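Transposon Tn7 transposition protein TnsA (Escherichia coli, PDB 1T0F) cuts the 5' strands at the ends of transposon Tn7 as the restriction-enzyme-like endonuclease partner of TnsB in the Tn7 transposase. Local coordinates at residues Ser100-Pro105 and Thr145-Glu150; Asp92-Ala97 and Gly109-Met114. All coordinates share one frame; numbering follows the deposited sequence.

Contact 1 of 2, residues Ser100-Pro105 and Thr145-Glu150; sequences SGIKHP and TLEKLE
I102 reaches from the loop 100-105 to the helix residues E147 and E150, and its two branches do different work. With CG1 beside the backbone N (chi1 -66°), CG2 is anti to that N and lies 3.9 Å from E147 CB. The other branch, extended through CG1, carries CD1 to 3.4 Å from the backbone O of E147. The same methyl, I102 CD1, lies 4.1 Å from E150 CB, and here the two side chains cross at about a right angle. I102 is buried and loses 78 Å² of surface to the helix, more than any other residue of the contact, which identifies it as the tightly packed part. A second apolar touch comes from P105, whose CG sits 3.9 Å from K148 CD; ring and lysine chain run past each other in opposite directions.

The polar side is looser: a single water accepts from K103 N at 2.9 Å and donates a weak hydrogen bond to E147 OE2. R144 bridges the segments as well, through a salt bridge to E147 and a bond to the carbonyl of K103. E150 OE2 meets R153 and R154, while OE1 bonds the backbone of a neighbouring protein chain, which also packs on I102 and E147. Beyond P105 the bend of K148 at chi3 (-70°) leads NZ to a weak hydrogen bond with a malonic acid molecule, probably from the crystallisation liquor, in a pocket that includes V106, I107 and R144.

The loop leaves helix 90-100 through a Schellman motif, with G101 at positive phi (73°), and passes helix 143-159 before strand 106-107. That helix packs L149 against W163 and I165 of strand 163-166, so it lies between this loop and the edge of the four-stranded sheet.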
# COMPACT_ATOMS: atom_id res chain seq x y z
N SER A 100 -24.02 -2.04 14.57
CA SER A 100 -24.38 -1.66 13.21
C SER A 100 -25.28 -2.66 12.49
O SER A 100 -25.77 -2.38 11.39
CB SER A 100 -23.11 -1.44 12.37
OG SER A 100 -22.39 -2.66 12.25
N GLY A 101 -25.50 -3.82 13.10
CA GLY A 101 -26.34 -4.82 12.47
C GLY A 101 -25.66 -5.48 11.29
O GLY A 101 -26.28 -5.74 10.26
N ILE A 102 -24.37 -5.76 11.45
CA ILE A 102 -23.57 -6.40 10.42
C ILE A 102 -22.94 -7.66 10.99
O ILE A 102 -22.45 -7.64 12.11
CB ILE A 102 -22.42 -5.47 9.94
CG1 ILE A 102 -22.99 -4.24 9.24
CG2 ILE A 102 -21.47 -6.23 9.02
CD1 ILE A 102 -21.94 -3.26 8.76
N LYS A 103 -22.95 -8.75 10.23
CA LYS A 103 -22.34 -9.99 10.70
C LYS A 103 -20.83 -9.79 10.67
O LYS A 103 -20.26 -9.49 9.61
CB LYS A 103 -22.72 -11.15 9.77
CG LYS A 103 -22.01 -12.47 10.09
CD LYS A 103 -22.82 -13.35 11.05
CE LYS A 103 -23.08 -12.67 12.38
NZ LYS A 103 -23.87 -13.56 13.30
N HIS A 104 -20.17 -9.93 11.81
CA HIS A 104 -18.73 -9.76 11.85
C HIS A 104 -18.03 -10.79 10.97
O HIS A 104 -18.47 -11.95 10.88
CB HIS A 104 -18.22 -9.90 13.29
CG HIS A 104 -16.76 -9.61 13.44
ND1 HIS A 104 -16.28 -8.42 13.94
CD2 HIS A 104 -15.67 -10.35 13.13
CE1 HIS A 104 -14.96 -8.44 13.94
NE2 HIS A 104 -14.56 -9.60 13.45
N PRO A 105 -16.94 -10.39 10.28
CA PRO A 105 -16.18 -11.30 9.40
C PRO A 105 -15.86 -12.60 10.12
O PRO A 105 -15.34 -12.60 11.24
CB PRO A 105 -14.94 -10.49 9.08
CG PRO A 105 -15.51 -9.10 8.95
CD PRO A 105 -16.44 -9.01 10.15
N THR A 145 -18.69 -6.53 0.67
CA THR A 145 -17.49 -5.69 0.71
C THR A 145 -17.87 -4.38 1.39
O THR A 145 -17.13 -3.89 2.24
CB THR A 145 -16.96 -5.40 -0.70
OG1 THR A 145 -16.50 -6.62 -1.28
CG2 THR A 145 -15.80 -4.40 -0.65
N LEU A 146 -19.03 -3.84 1.02
CA LEU A 146 -19.52 -2.59 1.60
C LEU A 146 -19.79 -2.75 3.10
O LEU A 146 -19.56 -1.83 3.87
CB LEU A 146 -20.79 -2.12 0.88
CG LEU A 146 -20.64 -1.61 -0.57
CD1 LEU A 146 -22.01 -1.26 -1.14
CD2 LEU A 146 -19.73 -0.37 -0.60
N GLU A 147 -20.29 -3.91 3.51
CA GLU A 147 -20.55 -4.12 4.94
C GLU A 147 -19.24 -4.09 5.72
O GLU A 147 -19.15 -3.47 6.78
CB GLU A 147 -21.23 -5.47 5.22
CG GLU A 147 -22.63 -5.62 4.67
CD GLU A 147 -23.27 -6.92 5.13
OE1 GLU A 147 -22.60 -7.97 5.06
OE2 GLU A 147 -24.44 -6.90 5.55
N LYS A 148 -18.22 -4.76 5.19
CA LYS A 148 -16.93 -4.80 5.88
C LYS A 148 -16.27 -3.43 5.88
O LYS A 148 -15.58 -3.06 6.83
CB LYS A 148 -16.03 -5.85 5.24
CG LYS A 148 -16.48 -7.28 5.57
CD LYS A 148 -15.48 -8.32 5.13
CE LYS A 148 -15.43 -8.45 3.62
NZ LYS A 148 -14.36 -9.41 3.20
N LEU A 149 -16.49 -2.67 4.81
CA LEU A 149 -15.92 -1.32 4.75
C LEU A 149 -16.62 -0.44 5.78
O LEU A 149 -15.99 0.42 6.38
CB LEU A 149 -16.09 -0.74 3.34
CG LEU A 149 -15.19 -1.32 2.26
CD1 LEU A 149 -15.63 -0.80 0.88
CD2 LEU A 149 -13.73 -0.93 2.53
N GLU A 150 -17.92 -0.65 5.99
CA GLU A 150 -18.65 0.15 6.98
C GLU A 150 -18.12 -0.14 8.38
O GLU A 150 -17.98 0.76 9.21
CB GLU A 150 -20.16 -0.13 6.90
CG GLU A 150 -21.02 0.60 7.92
CD GLU A 150 -20.90 2.12 7.87
OE1 GLU A 150 -20.38 2.66 6.86
OE2 GLU A 150 -21.34 2.77 8.83
O HOH W 1 -23.99 -9.07 7.54

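Contact 2 of 2, residues Asp92-Ala97 and Gly109-Met114; sequences DTRQIA and GVDQVM
T93 and M114 mark the closer backbone approach of helix segment 92-97 to 109-114, their CA atoms 7.8 Å apart; the CA atoms of R94 and D111 follow at 8.7 Å. Residues 110-111 form a short strand, and the spacing leaves the contact to side chains and one water. M114 SD lies 4.1 Å from T93 CB and equally far from CG2, the two side chains meeting at a slant. On T93, OG1 stands between the backbone N and carbonyl carbon (chi1 61°), where it shares a 3.0 Å hydrogen bond with a water that accepts from M114 N at 2.8 Å; OG1 also bonds the carbonyl of P90. Nearer the surface, R94 NH1 and D111 OD2 make a long salt bridge of 3.5 Å, the guanidinium and carboxylate planes 29° apart. Within 109-114, Q112 NE2 donates a nearly straight bond (178°) to V110 O, from above the carbonyl plane.

By similarity to relatives, residues 93-111 probably form a helix-turn-helix DNA-binding motif. In this structure the geometry is that of a helix packed beside a two-stranded antiparallel hairpin, 106-107 with 110-111, in the endonuclease domain of the PDDEXK clan.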
# COMPACT_ATOMS: atom_id res chain seq x y z
N ASP A 92 -13.25 -4.36 19.65
CA ASP A 92 -13.89 -3.16 19.11
C ASP A 92 -14.71 -3.50 17.87
O ASP A 92 -15.86 -3.09 17.76
CB ASP A 92 -12.87 -2.08 18.74
CG ASP A 92 -12.33 -1.32 19.95
OD1 ASP A 92 -13.12 -1.05 20.89
OD2 ASP A 92 -11.13 -0.99 19.96
N THR A 93 -14.14 -4.25 16.93
CA THR A 93 -14.90 -4.58 15.72
C THR A 93 -16.09 -5.49 16.06
O THR A 93 -17.13 -5.43 15.41
CB THR A 93 -14.02 -5.23 14.63
OG1 THR A 93 -13.45 -6.45 15.10
CG2 THR A 93 -12.88 -4.27 14.24
N ARG A 94 -15.93 -6.31 17.09
CA ARG A 94 -17.02 -7.19 17.52
C ARG A 94 -18.22 -6.34 17.94
O ARG A 94 -19.35 -6.59 17.52
CB ARG A 94 -16.54 -8.05 18.70
CG ARG A 94 -17.65 -8.79 19.43
CD ARG A 94 -18.18 -9.96 18.61
NE ARG A 94 -19.39 -10.54 19.20
CZ ARG A 94 -20.09 -11.53 18.66
NH1 ARG A 94 -19.70 -12.08 17.51
NH2 ARG A 94 -21.18 -11.98 19.26
N GLN A 95 -17.96 -5.33 18.77
CA GLN A 95 -19.02 -4.45 19.25
C GLN A 95 -19.61 -3.59 18.14
O GLN A 95 -20.81 -3.34 18.12
CB GLN A 95 -18.49 -3.55 20.37
CG GLN A 95 -19.56 -2.71 21.06
CD GLN A 95 -20.64 -3.56 21.72
OE1 GLN A 95 -20.35 -4.43 22.54
NE2 GLN A 95 -21.90 -3.31 21.37
N ILE A 96 -18.77 -3.14 17.22
CA ILE A 96 -19.24 -2.31 16.11
C ILE A 96 -20.22 -3.09 15.22
O ILE A 96 -21.26 -2.57 14.81
CB ILE A 96 -18.05 -1.81 15.24
CG1 ILE A 96 -17.20 -0.84 16.06
CG2 ILE A 96 -18.57 -1.10 13.98
CD1 ILE A 96 -15.87 -0.47 15.40
N ALA A 97 -19.88 -4.34 14.93
CA ALA A 97 -20.73 -5.19 14.11
C ALA A 97 -22.10 -5.33 14.77
O ALA A 97 -23.14 -5.19 14.13
CB ALA A 97 -20.09 -6.56 13.92
N GLY A 109 -16.70 -20.57 11.29
CA GLY A 109 -17.03 -20.31 12.69
C GLY A 109 -16.02 -19.52 13.50
O GLY A 109 -16.24 -19.29 14.69
N VAL A 110 -14.93 -19.10 12.88
CA VAL A 110 -13.91 -18.34 13.59
C VAL A 110 -13.94 -16.87 13.19
O VAL A 110 -13.72 -16.54 12.03
CB VAL A 110 -12.50 -18.91 13.31
CG1 VAL A 110 -11.45 -18.11 14.06
CG2 VAL A 110 -12.45 -20.37 13.72
N ASP A 111 -14.24 -15.99 14.15
CA ASP A 111 -14.26 -14.56 13.85
C ASP A 111 -12.86 -14.19 13.42
O ASP A 111 -11.87 -14.56 14.06
CB ASP A 111 -14.68 -13.76 15.08
CG ASP A 111 -16.18 -13.77 15.31
OD1 ASP A 111 -16.92 -14.38 14.51
OD2 ASP A 111 -16.63 -13.15 16.30
N GLN A 112 -12.77 -13.46 12.31
CA GLN A 112 -11.48 -13.06 11.77
C GLN A 112 -11.05 -11.67 12.24
O GLN A 112 -11.89 -10.82 12.54
CB GLN A 112 -11.52 -13.09 10.24
CG GLN A 112 -11.80 -14.48 9.64
CD GLN A 112 -10.71 -15.49 9.99
OE1 GLN A 112 -9.59 -15.41 9.49
NE2 GLN A 112 -11.04 -16.43 10.86
N VAL A 113 -9.75 -11.46 12.30
CA VAL A 113 -9.22 -10.17 12.70
C VAL A 113 -9.23 -9.31 11.44
O VAL A 113 -8.66 -9.69 10.42
CB VAL A 113 -7.77 -10.28 13.21
CG1 VAL A 113 -7.20 -8.88 13.47
CG2 VAL A 113 -7.74 -11.12 14.49
N MET A 114 -9.89 -8.17 11.52
CA MET A 114 -9.95 -7.25 10.38
C MET A 114 -8.66 -6.44 10.33
O MET A 114 -7.99 -6.27 11.35
CB MET A 114 -11.15 -6.32 10.53
CG MET A 114 -12.49 -7.03 10.51
SD MET A 114 -13.88 -5.91 10.60
CE MET A 114 -13.87 -5.23 8.91
O HOH W 2 -10.75 -7.19 14.05

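The two contacts interlock, their centres 9 Å apart. Along the chain the segments alternate: 92-97, 100-105, 109-114, then 145-150. Helix 90-100 supplies 92-97 and the start of 100-105, and strands 106-107 and 110-111 follow. Backbone pairs join the contacts directly, with P105 O to Q112 N at 2.9 Å and I102 N to A97 O at 3.0 Å, both probable hydrogen bonds. M114 CE also packs 3.5 Å from K148 O, so helix 143-159 meets both. All four segments are part of the TnsA-like endonuclease N-terminal region. The side chains of K148 and M114 come within about 5 and 8 Å, respectively, of that of catalytic K135, so helix 143-159 in contact 1 and the M114 end of contact 2 lie near the active site.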